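Local coordinates for carbamate kinase (Aeropyrum pernix, PDB 2E9Y), which probably acts as a carbamate kinase, an amino acid kinase family enzyme that transfers a phosphoryl group between ATP and carbamate, at residues V121-F126 / S167-S172; V214-A219 / G276-A281. One frame throughout, in Å; residues are numbered along the deposited sequence. Where two conformers were deposited one is given.

Contact 1. Residues V121-F126 / S167-S172; sequences VSDPSF and SPRPVS
Asp123 and Ser125 of one loop each take a backbone N-H from the facing segment 167-172, and these two polar grips carry the contact. Arg169 N donates to Asp123 OD2 over 2.9 Å, a nearly straight bond that arrives from above the carboxylate plane, 47° out of it. Ser167 N gives its hydrogen to Ser125 OG at 2.7 Å. A water also donates to Asp123 OD2 and to Arg169 O, so that OD2 accepts twice and the water closes a bridge to the facing backbone. The other carboxylate oxygen, Asp123 OD1, turns back on its own loop and takes Ser125 N on its anti lone pair at 3.0 Å. This is an Asx turn, and with the bond from Arg169 N it helps fix the rotation of the carboxylate; with CG anti to the backbone N (chi1 -164°), the group reaches across Pro168.

Packing centres on Pro168, whose CB lies 3.6 Å from Asp123 CG, the two side chains crossing at about a right angle, and 3.9 Å from Phe126 CE2.

Near the surface, the contact ties the loop after strand 112-119 to the approach to strand 170-173, which pairs antiparallel with 112-119. Phe126 and Pro168 both rest on Val119, while Pro170 packs against helix 216-226.

Contact 2. Residues V214-A219 / G276-A281; sequences VDKDLA and GPKVEA
The start of helix 216-226 meets the first turns of helix 275-289, the backbones coming closest at Leu218 and Ala281, whose CA atoms are 4.8 Å apart. Asp217 carries the polar side of the interface. Asp217 OD2 receives Lys278 NZ at 2.8 Å and Asp217 OD1 receives Lys216 NZ at 2.7 Å, each on the syn side but tilted, by 22° and 26°, out of the carboxylate plane. The Lys278 chain bends at its last torsion (chi4 51°) to bring NZ back to the carboxylate, and Lys216 NZ also donates to Leu11 O. Asp215 is the N-cap: Asp215 OD1 accepts Leu218 N at 2.9 Å and, weakly, Asp217 N, while its OD2 lies 3.3 Å from Pro277 CB. Leu218 brings CD2 against Pro277 O, Ala281 CB and the carboxylate of Glu280, whose OE2 is held by a salt bridge from Arg169 NE. Replacing Asp217 with an alanine would probably leave Lys216 NZ and Lys278 NZ, 4.4 Å apart, without the carboxylate that pairs with both and fixes their positions. One carboxylate thus holds two ammonium groups, consistent with the lysine-aspartate-lysine cluster of amino acid kinase active sites, where the aspartate probably positions the lysines.

How the contacts relate
The two contacts follow one another along the chain, contact 1 closing before contact 2 opens, and their centres lie about 13 Å apart. They also touch. Arg169 NE of contact 1 forms a salt bridge with Glu280 OE2 of contact 2 at 3.0 Å, and Pro170 packs on Val214 and on the first turn of helix 216-226. Contact 1 lies beside the antiparallel pair 112-119 and 170-173, contact 2 beside strands 6-10 and 231-236; all four strands belong to the large mixed sheet. As an example of how sequence-distant pieces join within an amino acid kinase fold, the pair links a surface loop to two helices that carry the probable active-site lysine cluster.

Contact 1. Residues V121-F126 / S167-S172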
loop_
_atom_site.group_PDB
_atom_site.type_symbol
_atom_site.label_atom_id
_atom_site.label_comp_id
_atom_site.label_asym_id
_atom_site.label_seq_id
_atom_site.Cartn_x
_atom_site.Cartn_y
_atom_site.Cartn_z
ATOM N N VAL A 121 -23.849 0.453 -7.437
ATOM C CA VAL A 121 -24.054 -0.801 -8.145
ATOM C C VAL A 121 -24.960 -0.656 -9.369
ATOM O O VAL A 121 -24.951 -1.508 -10.260
ATOM C CB VAL A 121 -24.652 -1.862 -7.199
ATOM C CG1 VAL A 121 -26.080 -1.490 -6.828
ATOM C CG2 VAL A 121 -24.595 -3.225 -7.847
ATOM N N SER A 122 -25.728 0.430 -9.421
ATOM C CA SER A 122 -26.635 0.658 -10.545
ATOM C C SER A 122 -25.945 1.367 -11.707
ATOM O O SER A 122 -26.526 1.522 -12.782
ATOM C CB SER A 122 -27.834 1.492 -10.094
ATOM O OG SER A 122 -27.448 2.818 -9.774
ATOM N N ASP A 123 -24.703 1.793 -11.492
ATOM C CA ASP A 123 -23.952 2.496 -12.526
ATOM C C ASP A 123 -23.944 1.713 -13.836
ATOM O O ASP A 123 -23.605 0.535 -13.861
ATOM C CB ASP A 123 -22.514 2.734 -12.061
ATOM C CG ASP A 123 -21.804 3.783 -12.889
ATOM O OD1 ASP A 123 -21.525 3.525 -14.079
ATOM O OD2 ASP A 123 -21.535 4.875 -12.345
ATOM N N PRO A 124 -24.320 2.367 -14.943
ATOM C CA PRO A 124 -24.372 1.770 -16.284
ATOM C C PRO A 124 -23.098 1.019 -16.682
ATOM O O PRO A 124 -23.134 0.068 -17.469
ATOM C CB PRO A 124 -24.616 2.979 -17.181
ATOM C CG PRO A 124 -25.449 3.862 -16.320
ATOM C CD PRO A 124 -24.751 3.776 -14.982
ATOM N N SER A 125 -21.969 1.446 -16.130
ATOM C CA SER A 125 -20.696 0.825 -16.460
ATOM C C SER A 125 -20.594 -0.648 -16.057
ATOM O O SER A 125 -19.864 -1.413 -16.688
ATOM C CB SER A 125 -19.555 1.621 -15.819
ATOM O OG SER A 125 -18.338 1.373 -16.496
ATOM N N PHE A 126 -21.316 -1.054 -15.017
ATOM C CA PHE A 126 -21.231 -2.449 -14.560
ATOM C C PHE A 126 -21.817 -3.418 -15.598
ATOM O O PHE A 126 -21.476 -4.591 -15.646
ATOM C CB PHE A 126 -21.986 -2.616 -13.227
ATOM C CG PHE A 126 -21.150 -2.126 -12.070
ATOM C CD1 PHE A 126 -20.110 -2.908 -11.573
ATOM C CD2 PHE A 126 -21.458 -0.917 -11.473
ATOM C CE1 PHE A 126 -19.363 -2.453 -10.487
ATOM C CE2 PHE A 126 -20.705 -0.468 -10.389
ATOM C CZ PHE A 126 -19.654 -1.229 -9.898
ATOM N N SER A 167 -16.018 1.177 -15.092
ATOM C CA SER A 167 -15.378 2.407 -14.634
ATOM C C SER A 167 -16.524 3.296 -14.166
ATOM O O SER A 167 -16.861 4.286 -14.811
ATOM C CB SER A 167 -14.609 3.093 -15.763
ATOM O OG SER A 167 -14.010 4.293 -15.285
ATOM N N PRO A 168 -17.151 2.931 -13.039
ATOM C CA PRO A 168 -18.276 3.663 -12.446
ATOM C C PRO A 168 -17.874 5.025 -11.907
ATOM O O PRO A 168 -16.706 5.261 -11.597
ATOM C CB PRO A 168 -18.751 2.727 -11.343
ATOM C CG PRO A 168 -17.492 2.066 -10.904
ATOM C CD PRO A 168 -16.791 1.765 -12.210
ATOM N N ARG A 169 -18.845 5.923 -11.802
ATOM C CA ARG A 169 -18.568 7.254 -11.286
ATOM C C ARG A 169 -18.433 7.231 -9.766
ATOM O O ARG A 169 -19.136 6.492 -9.078
ATOM C CB ARG A 169 -19.668 8.231 -11.710
ATOM C CG ARG A 169 -19.558 8.657 -13.168
ATOM C CD ARG A 169 -20.319 9.952 -13.434
ATOM N NE ARG A 169 -19.860 10.618 -14.652
ATOM C CZ ARG A 169 -20.072 10.166 -15.885
ATOM N NH1 ARG A 169 -20.743 9.037 -16.078
ATOM N NH2 ARG A 169 -19.606 10.841 -16.927
ATOM N N PRO A 170 -17.505 8.033 -9.222
ATOM C CA PRO A 170 -17.298 8.081 -7.774
ATOM C C PRO A 170 -18.477 8.737 -7.062
ATOM O O PRO A 170 -18.994 9.755 -7.519
ATOM C CB PRO A 170 -16.006 8.884 -7.640
ATOM C CG PRO A 170 -16.085 9.828 -8.787
ATOM C CD PRO A 170 -16.588 8.953 -9.919
ATOM N N VAL A 171 -18.908 8.142 -5.952
ATOM C CA VAL A 171 -20.033 8.680 -5.191
ATOM C C VAL A 171 -19.554 9.378 -3.926
ATOM O O VAL A 171 -20.035 10.456 -3.582
ATOM C CB VAL A 171 -21.025 7.568 -4.815
ATOM C CG1 VAL A 171 -22.154 8.137 -3.967
ATOM C CG2 VAL A 171 -21.581 6.933 -6.086
ATOM N N SER A 172 -18.607 8.756 -3.233
ATOM C CA SER A 172 -18.047 9.335 -2.020
ATOM C C SER A 172 -16.681 8.725 -1.761
ATOM O O SER A 172 -16.392 7.618 -2.219
ATOM C CB SER A 172 -18.972 9.082 -0.821
ATOM O OG SER A 172 -19.143 7.699 -0.574
HETATM O O HOH W 1 -21.357 4.997 -9.429
#

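Contact 2. Residues V214-A219 / G276-A281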
loop_
_atom_site.group_PDB
_atom_site.type_symbol
_atom_site.label_atom_id
_atom_site.label_comp_id
_atom_site.label_asym_id
_atom_site.label_seq_id
_atom_site.Cartn_x
_atom_site.Cartn_y
_atom_site.Cartn_z
ATOM N N VAL A 214 -11.793 3.498 -11.175
ATOM C CA VAL A 214 -12.480 4.777 -11.037
ATOM C C VAL A 214 -11.572 5.844 -11.630
ATOM O O VAL A 214 -10.371 5.847 -11.368
ATOM C CB VAL A 214 -12.763 5.084 -9.549
ATOM C CG1 VAL A 214 -13.370 6.471 -9.395
ATOM C CG2 VAL A 214 -13.693 4.022 -8.982
ATOM N N ASP A 215 -12.141 6.733 -12.443
ATOM C CA ASP A 215 -11.366 7.800 -13.065
ATOM C C ASP A 215 -10.710 8.640 -11.967
ATOM O O ASP A 215 -11.391 9.154 -11.073
ATOM C CB ASP A 215 -12.276 8.686 -13.918
ATOM C CG ASP A 215 -11.508 9.732 -14.687
ATOM O OD1 ASP A 215 -11.192 10.788 -14.100
ATOM O OD2 ASP A 215 -11.213 9.495 -15.878
ATOM N N LYS A 216 -9.392 8.792 -12.039
ATOM C CA LYS A 216 -8.675 9.541 -11.013
ATOM C C LYS A 216 -9.032 11.022 -10.956
ATOM O O LYS A 216 -8.942 11.645 -9.900
ATOM C CB LYS A 216 -7.162 9.382 -11.201
ATOM C CG LYS A 216 -6.603 9.953 -12.495
ATOM C CD LYS A 216 -6.151 11.388 -12.314
ATOM C CE LYS A 216 -5.323 11.857 -13.502
ATOM N NZ LYS A 216 -4.816 13.236 -13.296
ATOM N N ASP A 217 -9.432 11.591 -12.084
ATOM C CA ASP A 217 -9.787 13.005 -12.095
ATOM C C ASP A 217 -11.168 13.224 -11.486
ATOM O O ASP A 217 -11.354 14.134 -10.671
ATOM C CB ASP A 217 -9.709 13.553 -13.520
ATOM C CG ASP A 217 -8.285 13.559 -14.045
ATOM O OD1 ASP A 217 -7.406 14.083 -13.331
ATOM O OD2 ASP A 217 -8.042 13.038 -15.155
ATOM N N LEU A 218 -12.132 12.392 -11.865
ATOM C CA LEU A 218 -13.477 12.508 -11.305
ATOM C C LEU A 218 -13.403 12.286 -9.797
ATOM O O LEU A 218 -14.041 12.998 -9.019
ATOM C CB LEU A 218 -14.413 11.470 -11.935
ATOM C CG LEU A 218 -14.629 11.604 -13.446
ATOM C CD1 LEU A 218 -15.685 10.607 -13.902
ATOM C CD2 LEU A 218 -15.059 13.034 -13.771
ATOM N N ALA A 219 -12.616 11.293 -9.388
ATOM C CA ALA A 219 -12.459 10.986 -7.971
ATOM C C ALA A 219 -11.778 12.127 -7.217
ATOM O O ALA A 219 -12.188 12.466 -6.108
ATOM C CB ALA A 219 -11.653 9.691 -7.792
ATOM N N GLY A 276 -11.532 14.895 -21.705
ATOM C CA GLY A 276 -12.941 14.884 -21.347
ATOM C C GLY A 276 -13.189 14.745 -19.855
ATOM O O GLY A 276 -13.871 15.584 -19.261
ATOM N N PRO A 277 -12.667 13.687 -19.216
ATOM C CA PRO A 277 -12.861 13.482 -17.777
ATOM C C PRO A 277 -12.315 14.631 -16.932
ATOM O O PRO A 277 -12.874 14.959 -15.887
ATOM C CB PRO A 277 -12.123 12.171 -17.516
ATOM C CG PRO A 277 -12.321 11.430 -18.795
ATOM C CD PRO A 277 -12.050 12.497 -19.829
ATOM N N LYS A 278 -11.223 15.237 -17.388
ATOM C CA LYS A 278 -10.615 16.343 -16.662
ATOM C C LYS A 278 -11.527 17.571 -16.690
ATOM O O LYS A 278 -11.681 18.262 -15.678
ATOM C CB LYS A 278 -9.243 16.670 -17.259
ATOM C CG LYS A 278 -8.209 15.565 -17.016
ATOM C CD LYS A 278 -6.911 15.819 -17.766
ATOM C CE LYS A 278 -5.837 14.827 -17.336
ATOM N NZ LYS A 278 -6.319 13.423 -17.389
ATOM N N VAL A 279 -12.135 17.834 -17.842
ATOM C CA VAL A 279 -13.043 18.967 -17.961
ATOM C C VAL A 279 -14.279 18.688 -17.111
ATOM O O VAL A 279 -14.765 19.569 -16.410
ATOM C CB VAL A 279 -13.461 19.205 -19.435
ATOM C CG1 VAL A 279 -14.665 20.148 -19.509
ATOM C CG2 VAL A 279 -12.293 19.805 -20.199
ATOM N N GLU A 280 -14.770 17.455 -17.160
ATOM C CA GLU A 280 -15.948 17.078 -16.383
ATOM C C GLU A 280 -15.661 17.274 -14.897
ATOM O O GLU A 280 -16.486 17.809 -14.157
ATOM C CB GLU A 280 -16.317 15.614 -16.638
ATOM C CG GLU A 280 -17.667 15.221 -16.055
ATOM C CD GLU A 280 -17.920 13.724 -16.095
ATOM O OE1 GLU A 280 -17.604 13.091 -17.125
ATOM O OE2 GLU A 280 -18.446 13.183 -15.100
ATOM N N ALA A 281 -14.481 16.830 -14.471
ATOM C CA ALA A 281 -14.055 16.942 -13.078
ATOM C C ALA A 281 -13.980 18.401 -12.636
ATOM O O ALA A 281 -14.473 18.763 -11.566
ATOM C CB ALA A 281 -12.687 16.277 -12.897
#